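Local coordinates for flagella basal body P-ring formation protein FlgA (Salmonella typhimurium, PDB 3TEE) that takes part in assembling the flagellar P-ring in the periplasm, where it may act as a chaperone or modulator of the process, at residues A[150-154]-A[155-159]; A[166-169]-A[170-174]; A[56-60]-A[61-65]. One frame throughout, in Å; residues are numbered along the deposited sequence.

Contacts 1 and 3 are surface beta hairpins, on opposite sides of the chain's centre and about 60 Å apart between centres; contact 2 is a partly buried connection. Contacts 1 and 2 reach the same five-stranded sheet: strand 157-164 leaves the hairpin of contact 1, and neighbouring strand 173-178 begins in contact 2, about 20 Å away between centres. Contact 3 belongs to another sheet, that of strands 53-59 and 62-79. Contact 1 relies on backbone hydrogen bonds, one alanine-valine touch and an amide oxygen against an isoleucine, contact 2 on a turn bond and side-chain amides bonded to backbone atoms, one weakly; contact 3 adds charged side chains and a half-cystine.

Contact 1 (A[150-154]-A[155-159]); sequences IANGE and GFSVN
Asn-159 reaches across to Ile-150, its partner in a non-hydrogen-bonded antiparallel pair, and its amide oxygen does the touching. Ile-150 CB lies 4.1 Å from Asn-159 OD1, and the oxygen comes closest to CG1, at 3.4 Å. The CG2 branch is 4.0 Å from the same OD1, and the tip CD1 is a little farther off, so the oxygen sits against the middle of the isoleucine. Asn-159 CG lies beside its backbone N (chi1 -76°), which turns the amide toward Ile-150. The next pair, Ala-151 with Val-158, joins through two backbone hydrogen bonds: Ala-151 N to Val-158 O at 2.9 Å and Val-158 N to Ala-151 O at 2.8 Å. Their CB atoms meet at 4.0 Å on the other face of the hairpin. Toward the turn a longer bond, Gly-153 N to Phe-156 O at 3.2 Å, closes the loop, where Gly-153, Glu-154 and Gly-155 all have positive phi. Phe-156 holds its ring with Glu-154 O in plane at the edge. Val-205 and Leu-208 of helix 204-211 touch Phe-156, Leu-208 also meets Val-158, and strand 194-197 flanks strand 146-152 through backbone bonds with Ile-150 and Asn-152.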
loop_
_atom_site.group_PDB
_atom_site.type_symbol
_atom_site.label_atom_id
_atom_site.label_comp_id
_atom_site.label_asym_id
_atom_site.label_seq_id
_atom_site.Cartn_x
_atom_site.Cartn_y
_atom_site.Cartn_z
ATOM N N ILE A 150 -0.098 27.661 6.048
ATOM C CA ILE A 150 -0.139 28.397 4.792
ATOM C C ILE A 150 -1.540 28.298 4.215
ATOM O O ILE A 150 -1.973 27.222 3.807
ATOM C CB ILE A 150 0.953 27.896 3.791
ATOM C CG1 ILE A 150 2.372 27.953 4.425
ATOM C CG2 ILE A 150 0.889 28.667 2.454
ATOM C CD1 ILE A 150 3.490 27.203 3.651
ATOM N N ALA A 151 -2.242 29.431 4.177
ATOM C CA ALA A 151 -3.578 29.517 3.605
ATOM C C ALA A 151 -3.547 30.392 2.354
ATOM O O ALA A 151 -2.930 31.455 2.372
ATOM C CB ALA A 151 -4.555 30.058 4.627
ATOM N N ASN A 152 -4.159 29.913 1.255
ATOM C CA ASN A 152 -4.198 30.603 -0.039
ATOM C C ASN A 152 -5.548 30.463 -0.750
ATOM O O ASN A 152 -6.188 29.410 -0.663
ATOM C CB ASN A 152 -3.070 30.108 -0.941
ATOM C CG ASN A 152 -1.800 30.917 -0.834
ATOM O OD1 ASN A 152 -0.988 30.733 0.079
ATOM N ND2 ASN A 152 -1.587 31.819 -1.786
ATOM N N GLY A 153 -5.958 31.530 -1.441
ATOM C CA GLY A 153 -7.208 31.582 -2.195
ATOM C C GLY A 153 -7.904 32.931 -2.198
ATOM O O GLY A 153 -7.968 33.601 -1.162
ATOM N N GLU A 154 -8.459 33.316 -3.374
ATOM C CA GLU A 154 -9.212 34.556 -3.632
ATOM C C GLU A 154 -8.421 35.836 -3.284
ATOM O O GLU A 154 -8.841 36.623 -2.427
ATOM C CB GLU A 154 -10.609 34.509 -2.966
ATOM C CG GLU A 154 -11.662 35.381 -3.634
ATOM C CD GLU A 154 -12.984 35.441 -2.894
ATOM O OE1 GLU A 154 -13.272 36.493 -2.278
ATOM O OE2 GLU A 154 -13.733 34.438 -2.928
ATOM N N GLY A 155 -7.277 36.008 -3.956
ATOM C CA GLY A 155 -6.371 37.146 -3.782
ATOM C C GLY A 155 -5.976 37.385 -2.338
ATOM O O GLY A 155 -5.989 38.526 -1.864
ATOM N N PHE A 156 -5.675 36.285 -1.621
ATOM C CA PHE A 156 -5.329 36.279 -0.206
ATOM C C PHE A 156 -4.308 35.199 0.083
ATOM O O PHE A 156 -4.397 34.091 -0.445
ATOM C CB PHE A 156 -6.580 36.017 0.637
ATOM C CG PHE A 156 -7.007 37.152 1.526
ATOM C CD1 PHE A 156 -7.976 38.057 1.109
ATOM C CD2 PHE A 156 -6.473 37.297 2.801
ATOM C CE1 PHE A 156 -8.389 39.098 1.945
ATOM C CE2 PHE A 156 -6.875 38.351 3.628
ATOM C CZ PHE A 156 -7.835 39.238 3.198
ATOM N N SER A 157 -3.341 35.528 0.927
ATOM C CA SER A 157 -2.273 34.628 1.340
ATOM C C SER A 157 -2.032 34.871 2.812
ATOM O O SER A 157 -1.922 36.021 3.242
ATOM C CB SER A 157 -1.007 34.894 0.531
ATOM O OG SER A 157 0.126 34.245 1.084
ATOM N N VAL A 158 -2.039 33.798 3.602
ATOM C CA VAL A 158 -1.820 33.886 5.042
ATOM C C VAL A 158 -0.700 32.903 5.397
ATOM O O VAL A 158 -0.728 31.756 4.957
ATOM C CB VAL A 158 -3.112 33.624 5.878
ATOM C CG1 VAL A 158 -2.849 33.779 7.375
ATOM C CG2 VAL A 158 -4.269 34.526 5.447
ATOM N N ASN A 159 0.288 33.362 6.166
ATOM C CA ASN A 159 1.384 32.524 6.637
ATOM C C ASN A 159 1.454 32.750 8.126
ATOM O O ASN A 159 1.606 33.892 8.566
ATOM C CB ASN A 159 2.705 32.878 5.957
ATOM C CG ASN A 159 2.809 32.366 4.547
ATOM O OD1 ASN A 159 3.279 31.253 4.303
ATOM N ND2 ASN A 159 2.384 33.175 3.585
#

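Contact 2 (A[166-169]-A[170-174]); sequences NNAA and VAQNA
Gln-172 folds its side chain back over Ala-169 and takes the backbone N-H of that residue on OE1, at 2.9 Å from Ala-169 N. The bond is nearly straight (172° at the hydrogen), with the donor tilted from the carbonyl plane of the amide. Gln-172 CG lies beside its own backbone N (chi1 -71°) and the chain then runs extended, which carries OE1 to Ala-169 N and to 3.5 Å from Ala-169 CB. A water gives a second bond to OE1 at 3.0 Å and also donates to Asn-167 O, so the oxygen is gripped by two donors. The turn itself is closed by Gln-172 N to Ala-169 O, at 3.1 Å. Farther along, Asn-166 bridges to the start of strand 173-178: ND2 makes a weak bond to Asn-173 O at 3.3 Å, while OD1 accepts from Arg-175 N. Beside these links, Ala-168 CB packs 4.0 Å from Ala-174 CB. In the next shell Val-188 of strand 183-188 meets both alanines, and Ala-168 pairs through its backbone with Val-141. The motif is a type II beta turn from Ala-169 to Gln-172, braced by the Gln-172 side chain, in the connection from strand 157-164 to strand 173-178.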
loop_
_atom_site.group_PDB
_atom_site.type_symbol
_atom_site.label_atom_id
_atom_site.label_comp_id
_atom_site.label_asym_id
_atom_site.label_seq_id
_atom_site.Cartn_x
_atom_site.Cartn_y
_atom_site.Cartn_z
ATOM N N ASN A 166 -1.381 17.198 16.849
ATOM C CA ASN A 166 -1.418 15.760 16.608
ATOM C C ASN A 166 -0.306 15.332 15.642
ATOM O O ASN A 166 0.285 16.168 14.947
ATOM C CB ASN A 166 -2.813 15.348 16.072
ATOM C CG ASN A 166 -3.145 15.922 14.703
ATOM O OD1 ASN A 166 -3.276 17.128 14.522
ATOM N ND2 ASN A 166 -3.267 15.078 13.699
ATOM N N ASN A 167 -0.031 14.019 15.598
ATOM C CA ASN A 167 0.953 13.441 14.690
ATOM C C ASN A 167 0.286 13.274 13.362
ATOM O O ASN A 167 -0.895 12.921 13.306
ATOM C CB ASN A 167 1.426 12.075 15.206
ATOM C CG ASN A 167 2.149 12.156 16.520
ATOM O OD1 ASN A 167 3.065 12.964 16.697
ATOM N ND2 ASN A 167 1.751 11.315 17.469
ATOM N N ALA A 168 1.008 13.583 12.278
ATOM C CA ALA A 168 0.421 13.466 10.954
ATOM C C ALA A 168 1.468 13.242 9.907
ATOM O O ALA A 168 2.518 13.885 9.924
ATOM C CB ALA A 168 -0.408 14.709 10.616
ATOM N N ALA A 169 1.166 12.335 8.979
ATOM C CA ALA A 169 2.007 12.025 7.823
ATOM C C ALA A 169 1.658 13.035 6.724
ATOM O O ALA A 169 0.672 13.772 6.862
ATOM C CB ALA A 169 1.706 10.606 7.333
ATOM N N VAL A 170 2.456 13.063 5.629
ATOM C CA VAL A 170 2.215 13.888 4.436
ATOM C C VAL A 170 0.820 13.496 3.916
ATOM O O VAL A 170 0.453 12.315 3.985
ATOM C CB VAL A 170 3.327 13.695 3.362
ATOM C CG1 VAL A 170 3.003 14.432 2.057
ATOM C CG2 VAL A 170 4.695 14.132 3.893
ATOM N N ALA A 171 0.010 14.500 3.501
ATOM C CA ALA A 171 -1.364 14.352 2.999
ATOM C C ALA A 171 -2.411 14.003 4.079
ATOM O O ALA A 171 -3.605 13.893 3.768
ATOM C CB ALA A 171 -1.427 13.398 1.794
ATOM N N GLN A 172 -1.985 13.905 5.358
ATOM C CA GLN A 172 -2.913 13.675 6.465
ATOM C C GLN A 172 -3.254 15.035 7.121
ATOM O O GLN A 172 -2.456 15.975 7.057
ATOM C CB GLN A 172 -2.314 12.735 7.523
ATOM C CG GLN A 172 -2.187 11.270 7.087
ATOM C CD GLN A 172 -1.975 10.341 8.269
ATOM O OE1 GLN A 172 -1.214 10.629 9.210
ATOM N NE2 GLN A 172 -2.636 9.191 8.239
ATOM N N ASN A 173 -4.434 15.117 7.749
ATOM C CA ASN A 173 -4.911 16.304 8.446
ATOM C C ASN A 173 -4.117 16.562 9.730
ATOM O O ASN A 173 -3.815 15.628 10.463
ATOM C CB ASN A 173 -6.399 16.169 8.777
ATOM C CG ASN A 173 -6.999 17.426 9.360
ATOM O OD1 ASN A 173 -7.248 18.404 8.651
ATOM N ND2 ASN A 173 -7.213 17.441 10.674
ATOM N N ALA A 174 -3.782 17.834 9.995
ATOM C CA ALA A 174 -3.125 18.223 11.240
ATOM C C ALA A 174 -3.809 19.454 11.810
ATOM O O ALA A 174 -4.113 20.397 11.077
ATOM C CB ALA A 174 -1.646 18.491 11.026
HETATM O O HOH W 1 -2.821 11.347 11.691
#

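Contact 3 (A[56-60]-A[61-65]); sequences VARCA and NEKRY
Val-56 to Ala-60 and Asn-61 to Tyr-65 form the end of an antiparallel surface hairpin between strands 53-59 and 62-79. On the face carrying Val-56, Arg-58, Lys-63 and Tyr-65, Val-56 CG1 crosses Lys-63, 3.7 Å from CG, and Val-56 CG2 lies 4.0 Å from Tyr-65 CD1. Lys-63, its CG anti to the backbone N (chi1 179°), extends alongside Arg-58, bringing CE to 3.5 Å from Arg-58 NH1. The like charges come within 3.9 Å (Arg-58 NH1 to Lys-63 NZ), probably eased by a shared water accepting from Lys-63 NZ and, weakly, from Arg-58 NH1. A type II beta turn from Cys-59 to Glu-62 makes the two-residue connection of the hairpin, with Ala-60 and Asn-61 at its corners. The last pair shares two backbone hydrogen bonds, Cys-59 N to Glu-62 O and Glu-62 N to Cys-59 O, each 3.0 Å. On the other face, Arg-64 NE meets Glu-62 OE1 at 2.9 Å in a salt bridge. OE1 lies at the guanidinium edge, in its plane, while NE approaches from above the carboxylate plane; OE2 bonds to Ser-35 OG. On this face too, Cys-59 is joined by a disulfide to Cys-36, tying the hairpin end to the loop before strand 40-42.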
loop_
_atom_site.group_PDB
_atom_site.type_symbol
_atom_site.label_atom_id
_atom_site.label_comp_id
_atom_site.label_asym_id
_atom_site.label_seq_id
_atom_site.Cartn_x
_atom_site.Cartn_y
_atom_site.Cartn_z
ATOM N N VAL A 56 -11.745 -18.864 -15.232
ATOM C CA VAL A 56 -12.801 -19.052 -16.205
ATOM C C VAL A 56 -12.088 -19.412 -17.520
ATOM O O VAL A 56 -11.136 -18.736 -17.909
ATOM C CB VAL A 56 -13.725 -17.814 -16.339
ATOM C CG1 VAL A 56 -14.725 -18.002 -17.484
ATOM C CG2 VAL A 56 -14.467 -17.564 -15.020
ATOM N N ALA A 57 -12.497 -20.512 -18.154
ATOM C CA ALA A 57 -11.907 -20.943 -19.426
ATOM C C ALA A 57 -13.036 -21.010 -20.434
ATOM O O ALA A 57 -13.990 -21.785 -20.259
ATOM C CB ALA A 57 -11.234 -22.305 -19.274
ATOM N N ARG A 58 -12.975 -20.150 -21.458
ATOM C CA ARG A 58 -14.048 -20.088 -22.442
ATOM C C ARG A 58 -13.662 -20.723 -23.749
ATOM O O ARG A 58 -12.548 -20.529 -24.206
ATOM C CB ARG A 58 -14.469 -18.629 -22.720
ATOM C CG ARG A 58 -15.237 -17.950 -21.582
ATOM C CD ARG A 58 -15.706 -16.579 -22.063
ATOM N NE ARG A 58 -16.613 -15.908 -21.128
ATOM C CZ ARG A 58 -16.216 -15.235 -20.056
ATOM N NH1 ARG A 58 -17.105 -14.649 -19.267
ATOM N NH2 ARG A 58 -14.928 -15.156 -19.754
ATOM N N CYS A 59 -14.614 -21.398 -24.379
ATOM C CA CYS A 59 -14.519 -21.977 -25.728
ATOM C C CYS A 59 -15.845 -21.631 -26.365
ATOM O O CYS A 59 -16.773 -21.203 -25.660
ATOM C CB CYS A 59 -14.350 -23.499 -25.674
ATOM S SG CYS A 59 -12.741 -24.068 -25.101
ATOM N N ALA A 60 -15.985 -21.867 -27.683
ATOM C CA ALA A 60 -17.284 -21.719 -28.331
ATOM C C ALA A 60 -18.254 -22.663 -27.543
ATOM O O ALA A 60 -17.894 -23.815 -27.276
ATOM C CB ALA A 60 -17.186 -22.174 -29.783
ATOM N N ASN A 61 -19.414 -22.159 -27.105
ATOM C CA ASN A 61 -20.390 -22.954 -26.321
ATOM C C ASN A 61 -19.932 -23.497 -24.969
ATOM O O ASN A 61 -20.584 -24.408 -24.444
ATOM C CB ASN A 61 -21.060 -24.092 -27.157
ATOM C CG ASN A 61 -21.344 -23.705 -28.571
ATOM O OD1 ASN A 61 -22.084 -22.759 -28.842
ATOM N ND2 ASN A 61 -20.677 -24.376 -29.489
ATOM N N GLU A 62 -18.834 -22.956 -24.380
ATOM C CA GLU A 62 -18.427 -23.385 -23.046
ATOM C C GLU A 62 -17.917 -22.241 -22.222
ATOM O O GLU A 62 -17.156 -21.420 -22.719
ATOM C CB GLU A 62 -17.314 -24.458 -23.061
ATOM C CG GLU A 62 -17.667 -25.758 -23.765
ATOM C CD GLU A 62 -16.494 -26.698 -23.966
ATOM O OE1 GLU A 62 -15.519 -26.625 -23.186
ATOM O OE2 GLU A 62 -16.572 -27.537 -24.887
ATOM N N LYS A 63 -18.228 -22.258 -20.931
ATOM C CA LYS A 63 -17.668 -21.336 -19.961
ATOM C C LYS A 63 -17.325 -22.199 -18.740
ATOM O O LYS A 63 -18.168 -22.410 -17.871
ATOM C CB LYS A 63 -18.650 -20.189 -19.631
ATOM C CG LYS A 63 -18.071 -19.230 -18.592
ATOM C CD LYS A 63 -19.117 -18.201 -18.160
ATOM C CE LYS A 63 -18.496 -17.151 -17.277
ATOM N NZ LYS A 63 -19.544 -16.297 -16.667
ATOM N N ARG A 64 -16.118 -22.754 -18.718
ATOM C CA ARG A 64 -15.694 -23.648 -17.634
ATOM C C ARG A 64 -15.189 -22.862 -16.463
ATOM O O ARG A 64 -14.518 -21.843 -16.668
ATOM C CB ARG A 64 -14.560 -24.591 -18.094
ATOM C CG ARG A 64 -14.862 -25.376 -19.391
ATOM C CD ARG A 64 -16.067 -26.296 -19.276
ATOM N NE ARG A 64 -16.136 -27.197 -20.424
ATOM C CZ ARG A 64 -16.761 -28.367 -20.424
ATOM N NH1 ARG A 64 -17.407 -28.782 -19.342
ATOM N NH2 ARG A 64 -16.735 -29.137 -21.503
ATOM N N TYR A 65 -15.468 -23.351 -15.235
ATOM C CA TYR A 65 -14.951 -22.756 -14.003
ATOM C C TYR A 65 -13.905 -23.732 -13.495
ATOM O O TYR A 65 -14.253 -24.807 -12.989
ATOM C CB TYR A 65 -16.043 -22.564 -12.929
ATOM C CG TYR A 65 -17.168 -21.603 -13.243
ATOM C CD1 TYR A 65 -16.951 -20.476 -14.035
ATOM C CD2 TYR A 65 -18.423 -21.755 -12.660
ATOM C CE1 TYR A 65 -17.979 -19.561 -14.291
ATOM C CE2 TYR A 65 -19.444 -20.832 -12.882
ATOM C CZ TYR A 65 -19.221 -19.743 -13.709
ATOM O OH TYR A 65 -20.239 -18.851 -13.951
HETATM O O HOH W 2 -20.440 -14.742 -19.190
#